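Local coordinates for clavulanic acid biosynthesis oligopeptide binding protein 2 (Streptomyces clavuligerus, PDB 2WOL) that probably binds peptides as a family 5 extracellular solute-binding protein of the clavulanic acid biosynthetic pathway, at residues L59-L67 / R210-A218; L420-F431 / H444-D452. One frame throughout, in Å; residues are numbered along the deposited sequence.

Contact 1 of 2, residues L59-L67 / R210-A218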
loop_
_atom_site.group_PDB
_atom_site.type_symbol
_atom_site.label_atom_id
_atom_site.label_comp_id
_atom_site.label_asym_id
_atom_site.label_seq_id
_atom_site.Cartn_x
_atom_site.Cartn_y
_atom_site.Cartn_z
ATOM N N LEU A 59 3.801 -11.900 0.333
ATOM C CA LEU A 59 3.831 -13.355 0.471
ATOM C C LEU A 59 3.148 -14.058 -0.705
ATOM O O LEU A 59 3.551 -15.153 -1.103
ATOM C CB LEU A 59 3.171 -13.767 1.787
ATOM C CG LEU A 59 3.146 -15.249 2.157
ATOM C CD1 LEU A 59 4.546 -15.769 2.453
ATOM C CD2 LEU A 59 2.232 -15.445 3.345
ATOM N N GLN A 60 2.109 -13.430 -1.251
ATOM C CA GLN A 60 1.394 -13.991 -2.396
ATOM C C GLN A 60 2.266 -14.151 -3.642
ATOM O O GLN A 60 1.946 -14.944 -4.528
ATOM C CB GLN A 60 0.131 -13.177 -2.702
ATOM C CG GLN A 60 -1.053 -13.561 -1.813
ATOM C CD GLN A 60 -1.602 -14.950 -2.105
ATOM O OE1 GLN A 60 -1.283 -15.563 -3.127
ATOM N NE2 GLN A 60 -2.440 -15.446 -1.206
ATOM N N ARG A 61 3.374 -13.417 -3.706
ATOM C CA ARG A 61 4.311 -13.576 -4.818
ATOM C C ARG A 61 4.945 -14.978 -4.829
ATOM O O ARG A 61 5.418 -15.438 -5.863
ATOM C CB ARG A 61 5.374 -12.471 -4.809
ATOM C CG ARG A 61 4.842 -11.137 -5.318
ATOM C CD ARG A 61 5.747 -9.958 -4.973
ATOM N NE ARG A 61 7.064 -9.982 -5.622
ATOM C CZ ARG A 61 7.298 -9.675 -6.898
ATOM N NH1 ARG A 61 6.304 -9.368 -7.727
ATOM N NH2 ARG A 61 8.543 -9.697 -7.358
ATOM N N LEU A 62 4.938 -15.653 -3.681
ATOM C CA LEU A 62 5.415 -17.042 -3.596
ATOM C C LEU A 62 4.335 -18.065 -3.931
ATOM O O LEU A 62 4.638 -19.171 -4.390
ATOM C CB LEU A 62 5.939 -17.351 -2.191
ATOM C CG LEU A 62 7.251 -16.709 -1.734
ATOM C CD1 LEU A 62 7.020 -15.310 -1.170
ATOM C CD2 LEU A 62 7.911 -17.587 -0.686
ATOM N N LEU A 63 3.080 -17.695 -3.676
ATOM C CA LEU A 63 1.953 -18.632 -3.719
ATOM C C LEU A 63 1.166 -18.624 -5.022
ATOM O O LEU A 63 0.673 -19.667 -5.456
ATOM C CB LEU A 63 0.999 -18.349 -2.555
ATOM C CG LEU A 63 1.511 -18.621 -1.140
ATOM C CD1 LEU A 63 0.547 -18.027 -0.127
ATOM C CD2 LEU A 63 1.695 -20.113 -0.910
ATOM N N ASN A 64 1.017 -17.457 -5.633
ATOM C CA ASN A 64 0.169 -17.344 -6.811
ATOM C C ASN A 64 0.735 -16.416 -7.856
ATOM O O ASN A 64 1.193 -15.316 -7.544
ATOM C CB ASN A 64 -1.241 -16.897 -6.421
ATOM C CG ASN A 64 -2.028 -17.995 -5.734
ATOM O OD1 ASN A 64 -2.373 -19.007 -6.351
ATOM N ND2 ASN A 64 -2.302 -17.810 -4.447
ATOM N N ARG A 65 0.703 -16.871 -9.101
ATOM C CA ARG A 65 1.081 -16.037 -10.223
ATOM C C ARG A 65 -0.117 -15.215 -10.687
ATOM O O ARG A 65 -1.261 -15.514 -10.342
ATOM C CB ARG A 65 1.631 -16.897 -11.358
ATOM C CG ARG A 65 2.876 -17.684 -10.976
ATOM C CD ARG A 65 3.362 -18.538 -12.130
ATOM N NE ARG A 65 3.828 -17.731 -13.251
ATOM C CZ ARG A 65 4.404 -18.227 -14.343
ATOM N NH1 ARG A 65 4.583 -19.535 -14.469
ATOM N NH2 ARG A 65 4.801 -17.414 -15.312
ATOM N N THR A 66 0.162 -14.173 -11.462
ATOM C CA THR A 66 -0.859 -13.264 -11.967
ATOM C C THR A 66 -0.531 -12.968 -13.430
ATOM O O THR A 66 0.543 -13.345 -13.904
ATOM C CB THR A 66 -0.894 -11.959 -11.137
ATOM O OG1 THR A 66 0.448 -11.510 -10.910
ATOM C CG2 THR A 66 -1.559 -12.191 -9.782
ATOM N N LEU A 67 -1.438 -12.319 -14.153
ATOM C CA LEU A 67 -1.168 -11.982 -15.557
ATOM C C LEU A 67 0.093 -11.138 -15.667
ATOM O O LEU A 67 0.973 -11.415 -16.499
ATOM C CB LEU A 67 -2.356 -11.262 -16.198
ATOM C CG LEU A 67 -3.586 -12.114 -16.522
ATOM C CD1 LEU A 67 -4.748 -11.216 -16.902
ATOM C CD2 LEU A 67 -3.296 -13.114 -17.636
ATOM N N ARG A 210 -5.858 -23.176 -4.169
ATOM C CA ARG A 210 -4.937 -23.636 -5.197
ATOM C C ARG A 210 -3.770 -22.662 -5.299
ATOM O O ARG A 210 -3.901 -21.477 -4.967
ATOM C CB ARG A 210 -5.635 -23.798 -6.553
ATOM C CG ARG A 210 -6.705 -24.900 -6.587
ATOM C CD ARG A 210 -6.138 -26.315 -6.790
ATOM N NE ARG A 210 -5.269 -26.757 -5.695
ATOM C CZ ARG A 210 -5.688 -27.186 -4.505
ATOM N NH1 ARG A 210 -6.984 -27.249 -4.221
ATOM N NH2 ARG A 210 -4.802 -27.555 -3.589
ATOM N N SER A 211 -2.628 -23.179 -5.738
ATOM C CA SER A 211 -1.441 -22.372 -5.961
ATOM C C SER A 211 -1.009 -22.466 -7.409
ATOM O O SER A 211 -0.929 -23.563 -7.963
ATOM C CB SER A 211 -0.299 -22.821 -5.048
ATOM O OG SER A 211 -0.458 -22.303 -3.740
ATOM N N SER A 212 -0.723 -21.319 -8.015
ATOM C CA SER A 212 -0.108 -21.284 -9.337
ATOM C C SER A 212 1.355 -20.854 -9.241
ATOM O O SER A 212 2.076 -20.854 -10.240
ATOM C CB SER A 212 -0.882 -20.368 -10.285
ATOM O OG SER A 212 -0.909 -19.029 -9.819
ATOM N N GLY A 213 1.779 -20.487 -8.034
ATOM C CA GLY A 213 3.151 -20.047 -7.797
ATOM C C GLY A 213 4.083 -21.192 -7.451
ATOM O O GLY A 213 3.666 -22.352 -7.420
ATOM N N PRO A 214 5.363 -20.876 -7.193
ATOM C CA PRO A 214 6.371 -21.892 -6.865
ATOM C C PRO A 214 6.156 -22.619 -5.542
ATOM O O PRO A 214 6.755 -23.677 -5.327
ATOM C CB PRO A 214 7.680 -21.098 -6.832
ATOM C CG PRO A 214 7.275 -19.664 -6.616
ATOM C CD PRO A 214 5.933 -19.518 -7.262
ATOM N N TYR A 215 5.326 -22.055 -4.663
ATOM C CA TYR A 215 5.040 -22.668 -3.368
ATOM C C TYR A 215 3.550 -22.821 -3.141
ATOM O O TYR A 215 2.739 -22.115 -3.742
ATOM C CB TYR A 215 5.686 -21.869 -2.223
ATOM C CG TYR A 215 7.172 -21.761 -2.424
ATOM C CD1 TYR A 215 7.702 -20.770 -3.250
ATOM C CD2 TYR A 215 8.045 -22.680 -1.844
ATOM C CE1 TYR A 215 9.059 -20.686 -3.483
ATOM C CE2 TYR A 215 9.415 -22.599 -2.066
ATOM C CZ TYR A 215 9.911 -21.597 -2.888
ATOM O OH TYR A 215 11.256 -21.482 -3.140
ATOM N N ARG A 216 3.208 -23.763 -2.275
ATOM C CA ARG A 216 1.837 -23.958 -1.845
ATOM C C ARG A 216 1.802 -24.052 -0.324
ATOM O O ARG A 216 2.824 -24.330 0.314
ATOM C CB ARG A 216 1.242 -25.213 -2.492
ATOM C CG ARG A 216 1.893 -26.526 -2.074
ATOM C CD ARG A 216 1.206 -27.694 -2.754
ATOM N NE ARG A 216 1.848 -28.964 -2.437
ATOM C CZ ARG A 216 1.631 -30.106 -3.087
ATOM N NH1 ARG A 216 0.786 -30.154 -4.111
ATOM N NH2 ARG A 216 2.270 -31.206 -2.710
ATOM N N VAL A 217 0.625 -23.815 0.251
ATOM C CA VAL A 217 0.433 -23.920 1.691
ATOM C C VAL A 217 0.514 -25.387 2.121
ATOM O O VAL A 217 -0.267 -26.221 1.654
ATOM C CB VAL A 217 -0.926 -23.322 2.134
ATOM C CG1 VAL A 217 -1.089 -23.420 3.644
ATOM C CG2 VAL A 217 -1.065 -21.874 1.667
ATOM N N ALA A 218 1.468 -25.694 2.998
ATOM C CA ALA A 218 1.602 -27.039 3.558
ATOM C C ALA A 218 0.806 -27.155 4.852
ATOM O O ALA A 218 0.162 -28.180 5.111
ATOM C CB ALA A 218 3.066 -27.375 3.802
HETATM O O HOH W 1 -3.420 -18.751 -8.970
HETATM O O HOH W 2 -2.352 -20.425 -2.776
#
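The S-S-G-P-Y sequence leading into strand 215-221 probably corresponds to the G-T-G-P-(Y/F) signature common in family 5 solute-binding proteins, and here it closes the C-terminal end of helix 54-63. Two carbonyls at that end, left without partners from their own helix, point at the motif. G213 N donates to L63 O (2.9 Å) from well above the carbonyl plane, while Y215 N reaches L62 O (3.0 Å) almost in line with its C=O bond. Between these two donors P214, which has no N-H to offer, lays its CD against L62 O at 3.2 Å. Glycine suits position 213 because the backbone of L62-N64 fills the space where a side chain would start; with none there, the CA atoms of N64 and G213 come within 4.1 Å.

S212 bonds to two neighbours. Its OG, held between its own backbone N and carbonyl carbon (chi1 61°), accepts from R65 N at 2.8 Å, and S212 N donates to N64 OD1 at 3.3 Å from above the amide's carbonyl plane. N64 ND2 fixes that amide's rotation through a nearly straight bond to Q60 OE1 (2.8 Å). One water bridges N64 OD1 and S212 OG; another joins N64 ND2 to R210 O, so the buried amide has partners at both ends. R65 lays CG and CD along S212 O, while its guanidinium pairs with D84 and T238 O.

Apolar groups complete the seam. L62 CB lies against Y215 CD1, with L62 O in the plane of the ring at its edge, and the Y215 hydroxyl bonds to P246 O. L63 CD2 meets V217 CG2 at 4.2 Å beside L228 of strand 225-230. This join through the S211-P214 loop is consistent with the family signature leading into an edge strand.

Contact 2 of 2, residues L420-F431 / H444-D452; sequences LTVKELDVATYF and HGLGLLVTD
Y430, in the connection, and V450, in the second strand, meet inside a beta-alpha-beta crossover: strands 418-425 and 448-453 run parallel on either side of strand 391-398, the order found in the lobes of type II periplasmic binding proteins, and helices 430-434 and 438-444 lie along the connection. Glycine suits position 445, where phi is positive: it is the C-prime residue of the Schellman motif that ends helix 438-444.

One hydrogen bond spans the segments. Y430 OH donates to V450 O at 2.7 Å, lying in the carbonyl plane with a C=O...O angle of 149°; the ring also presents its edge to that oxygen. Tyrosine fits because its long, rigid ring carries a hydroxyl donor to the strand; CG anti to the backbone N (chi1 -169°) aims it there.

Leucines supply the apolar packing, as befits a buried interior. L420 CD2 touches L448 CD1 at 3.7 Å, the two side chains crossing at about a right angle, whereas L425 and L446 meet tip to tip through their CD1 atoms (3.9 Å). L446 CD2 also rests on K423 CB.

Two more rings make contacts. F431 brings CE2 to T451 OG1 at 3.5 Å, while its ring also meets that of W480. At the partly exposed end, the bent aliphatic chain of K423 sets CE over one face of the H444 imidazole, a CH-pi contact 3.9 Å from the ring centroid.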
loop_
_atom_site.group_PDB
_atom_site.type_symbol
_atom_site.label_atom_id
_atom_site.label_comp_id
_atom_site.label_asym_id
_atom_site.label_seq_id
_atom_site.Cartn_x
_atom_site.Cartn_y
_atom_site.Cartn_z
ATOM N N LEU A 420 -7.319 23.217 20.452
ATOM C CA LEU A 420 -7.797 21.891 20.100
ATOM C C LEU A 420 -7.889 20.976 21.301
ATOM O O LEU A 420 -7.053 21.027 22.204
ATOM C CB LEU A 420 -6.878 21.237 19.066
ATOM C CG LEU A 420 -6.623 21.915 17.724
ATOM C CD1 LEU A 420 -5.806 20.975 16.855
ATOM C CD2 LEU A 420 -7.921 22.287 17.034
ATOM N N THR A 421 -8.918 20.139 21.298
ATOM C CA THR A 421 -8.962 18.985 22.179
ATOM C C THR A 421 -8.874 17.739 21.305
ATOM O O THR A 421 -9.134 17.790 20.098
ATOM C CB THR A 421 -10.222 18.971 23.056
ATOM O OG1 THR A 421 -11.382 19.072 22.226
ATOM C CG2 THR A 421 -10.206 20.143 24.035
ATOM N N VAL A 422 -8.493 16.625 21.919
ATOM C CA VAL A 422 -8.181 15.405 21.193
ATOM C C VAL A 422 -9.259 14.350 21.439
ATOM O O VAL A 422 -9.619 14.072 22.589
ATOM C CB VAL A 422 -6.794 14.855 21.613
ATOM C CG1 VAL A 422 -6.448 13.613 20.825
ATOM C CG2 VAL A 422 -5.708 15.918 21.437
ATOM N N LYS A 423 -9.778 13.784 20.354
ATOM C CA LYS A 423 -10.726 12.675 20.436
ATOM C C LYS A 423 -10.064 11.412 19.905
ATOM O O LYS A 423 -9.748 11.318 18.717
ATOM C CB LYS A 423 -12.013 12.990 19.659
ATOM C CG LYS A 423 -13.009 11.827 19.541
ATOM C CD LYS A 423 -13.596 11.427 20.889
ATOM C CE LYS A 423 -14.462 10.184 20.761
ATOM N NZ LYS A 423 -15.090 9.819 22.064
ATOM N N GLU A 424 -9.842 10.451 20.795
ATOM C CA GLU A 424 -9.259 9.174 20.400
ATOM C C GLU A 424 -10.335 8.205 19.941
ATOM O O GLU A 424 -11.404 8.109 20.551
ATOM C CB GLU A 424 -8.445 8.563 21.539
ATOM C CG GLU A 424 -7.121 9.267 21.775
ATOM C CD GLU A 424 -6.307 8.646 22.893
ATOM O OE1 GLU A 424 -6.875 7.896 23.721
ATOM O OE2 GLU A 424 -5.091 8.911 22.946
ATOM N N LEU A 425 -10.045 7.499 18.852
ATOM C CA LEU A 425 -10.952 6.501 18.306
ATOM C C LEU A 425 -10.292 5.127 18.360
ATOM O O LEU A 425 -9.064 5.024 18.349
ATOM C CB LEU A 425 -11.341 6.855 16.865
ATOM C CG LEU A 425 -11.998 8.220 16.618
ATOM C CD1 LEU A 425 -12.093 8.513 15.123
ATOM C CD2 LEU A 425 -13.374 8.305 17.282
ATOM N N ASP A 426 -11.113 4.080 18.418
ATOM C CA ASP A 426 -10.633 2.696 18.459
ATOM C C ASP A 426 -9.630 2.413 17.340
ATOM O O ASP A 426 -9.875 2.741 16.175
ATOM C CB ASP A 426 -11.814 1.727 18.359
ATOM C CG ASP A 426 -11.497 0.347 18.917
ATOM O OD1 ASP A 426 -10.360 -0.148 18.738
ATOM O OD2 ASP A 426 -12.401 -0.253 19.535
ATOM N N VAL A 427 -8.507 1.801 17.711
ATOM C CA VAL A 427 -7.405 1.523 16.788
ATOM C C VAL A 427 -7.801 0.534 15.684
ATOM O O VAL A 427 -7.578 0.798 14.499
ATOM C CB VAL A 427 -6.143 1.008 17.547
ATOM C CG1 VAL A 427 -5.050 0.570 16.577
ATOM C CG2 VAL A 427 -5.611 2.080 18.495
ATOM N N ALA A 428 -8.396 -0.588 16.088
ATOM C CA ALA A 428 -8.728 -1.685 15.175
ATOM C C ALA A 428 -9.706 -1.291 14.066
ATOM O O ALA A 428 -9.621 -1.809 12.949
ATOM C CB ALA A 428 -9.266 -2.875 15.957
ATOM N N THR A 429 -10.624 -0.377 14.377
ATOM C CA THR A 429 -11.653 0.045 13.427
ATOM C C THR A 429 -11.478 1.492 12.955
ATOM O O THR A 429 -12.417 2.089 12.431
ATOM C CB THR A 429 -13.065 -0.096 14.031
ATOM O OG1 THR A 429 -13.165 0.719 15.205
ATOM C CG2 THR A 429 -13.368 -1.551 14.385
ATOM N N TYR A 430 -10.279 2.042 13.133
ATOM C CA TYR A 430 -10.014 3.452 12.823
ATOM C C TYR A 430 -10.328 3.821 11.374
ATOM O O TYR A 430 -10.828 4.914 11.098
ATOM C CB TYR A 430 -8.564 3.804 13.157
ATOM C CG TYR A 430 -8.255 5.287 13.131
ATOM C CD1 TYR A 430 -8.775 6.144 14.103
ATOM C CD2 TYR A 430 -7.426 5.829 12.148
ATOM C CE1 TYR A 430 -8.486 7.502 14.092
ATOM C CE2 TYR A 430 -7.127 7.192 12.129
ATOM C CZ TYR A 430 -7.664 8.020 13.103
ATOM O OH TYR A 430 -7.380 9.367 13.098
ATOM N N PHE A 431 -10.045 2.902 10.456
ATOM C CA PHE A 431 -10.240 3.154 9.030
ATOM C C PHE A 431 -11.615 2.693 8.524
ATOM O O PHE A 431 -12.128 3.219 7.537
ATOM C CB PHE A 431 -9.091 2.528 8.226
ATOM C CG PHE A 431 -7.725 2.817 8.803
ATOM C CD1 PHE A 431 -7.040 1.848 9.530
ATOM C CD2 PHE A 431 -7.135 4.068 8.641
ATOM C CE1 PHE A 431 -5.779 2.116 10.075
ATOM C CE2 PHE A 431 -5.878 4.348 9.180
ATOM C CZ PHE A 431 -5.199 3.370 9.899
ATOM N N HIS A 444 -18.667 13.184 15.997
ATOM C CA HIS A 444 -17.707 13.701 16.963
ATOM C C HIS A 444 -17.147 15.067 16.577
ATOM O O HIS A 444 -16.352 15.640 17.322
ATOM C CB HIS A 444 -16.576 12.698 17.177
ATOM C CG HIS A 444 -17.039 11.383 17.716
ATOM N ND1 HIS A 444 -17.472 11.225 19.015
ATOM C CD2 HIS A 444 -17.148 10.168 17.131
ATOM C CE1 HIS A 444 -17.822 9.965 19.209
ATOM N NE2 HIS A 444 -17.632 9.303 18.081
ATOM N N GLY A 445 -17.572 15.580 15.426
ATOM C CA GLY A 445 -17.162 16.911 14.965
ATOM C C GLY A 445 -15.659 17.016 14.805
ATOM O O GLY A 445 -15.021 17.918 15.362
ATOM N N LEU A 446 -15.105 16.091 14.027
ATOM C CA LEU A 446 -13.658 15.962 13.862
ATOM C C LEU A 446 -13.161 16.810 12.695
ATOM O O LEU A 446 -13.052 16.340 11.558
ATOM C CB LEU A 446 -13.267 14.487 13.687
ATOM C CG LEU A 446 -13.778 13.542 14.785
ATOM C CD1 LEU A 446 -13.449 12.084 14.490
ATOM C CD2 LEU A 446 -13.253 13.951 16.165
ATOM N N GLY A 447 -12.870 18.073 12.995
ATOM C CA GLY A 447 -12.431 19.047 12.000
ATOM C C GLY A 447 -11.054 18.744 11.445
ATOM O O GLY A 447 -10.746 19.116 10.311
ATOM N N LEU A 448 -10.230 18.086 12.263
ATOM C CA LEU A 448 -8.926 17.582 11.836
ATOM C C LEU A 448 -8.816 16.098 12.156
ATOM O O LEU A 448 -9.391 15.628 13.143
ATOM C CB LEU A 448 -7.780 18.333 12.528
ATOM C CG LEU A 448 -7.809 19.862 12.567
ATOM C CD1 LEU A 448 -8.321 20.328 13.927
ATOM C CD2 LEU A 448 -6.437 20.448 12.300
ATOM N N LEU A 449 -8.068 15.374 11.326
ATOM C CA LEU A 449 -7.857 13.934 11.494
ATOM C C LEU A 449 -6.408 13.586 11.204
ATOM O O LEU A 449 -5.854 14.027 10.190
ATOM C CB LEU A 449 -8.762 13.140 10.545
ATOM C CG LEU A 449 -10.269 13.172 10.818
ATOM C CD1 LEU A 449 -11.047 12.667 9.610
ATOM C CD2 LEU A 449 -10.589 12.335 12.061
ATOM N N VAL A 450 -5.801 12.793 12.085
ATOM C CA VAL A 450 -4.444 12.294 11.868
ATOM C C VAL A 450 -4.519 10.923 11.220
ATOM O O VAL A 450 -5.229 10.038 11.701
ATOM C CB VAL A 450 -3.651 12.168 13.195
ATOM C CG1 VAL A 450 -2.242 11.604 12.943
ATOM C CG2 VAL A 450 -3.565 13.508 13.901
ATOM N N THR A 451 -3.786 10.734 10.128
ATOM C CA THR A 451 -3.730 9.416 9.515
ATOM C C THR A 451 -2.446 9.180 8.729
ATOM O O THR A 451 -1.619 10.079 8.590
ATOM C CB THR A 451 -4.992 9.125 8.653
ATOM O OG1 THR A 451 -5.095 7.715 8.423
ATOM C CG2 THR A 451 -4.955 9.868 7.326
ATOM N N ASP A 452 -2.277 7.953 8.253
ATOM C CA ASP A 452 -1.231 7.638 7.293
ATOM C C ASP A 452 -1.849 6.842 6.153
ATOM O O ASP A 452 -2.917 6.250 6.319
ATOM C CB ASP A 452 -0.043 6.919 7.948
ATOM C CG ASP A 452 -0.360 5.498 8.388
ATOM O OD1 ASP A 452 -1.530 5.178 8.688
ATOM O OD2 ASP A 452 0.592 4.692 8.452
#

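Overall arrangement
Contact 1 and contact 2 lie on opposite sides of the chain's centre, with their own centres 38 Å apart and their nearest atoms about 19 Å apart, so neither touches the other. They are also successive along the chain, the first closing before the second opens. Residues 210-218 enter the five-stranded sheet at its edge strand 215-221, whereas the strands of 420-431 and 444-452 belong to the mixed sheet that includes strand 391-398. The two contacts thus belong to different sheets. In solute-binding proteins of this family the ligand is held in the cleft between lobes; contact 1 joins a helix end to an edge strand, and contact 2 lies within one crossover.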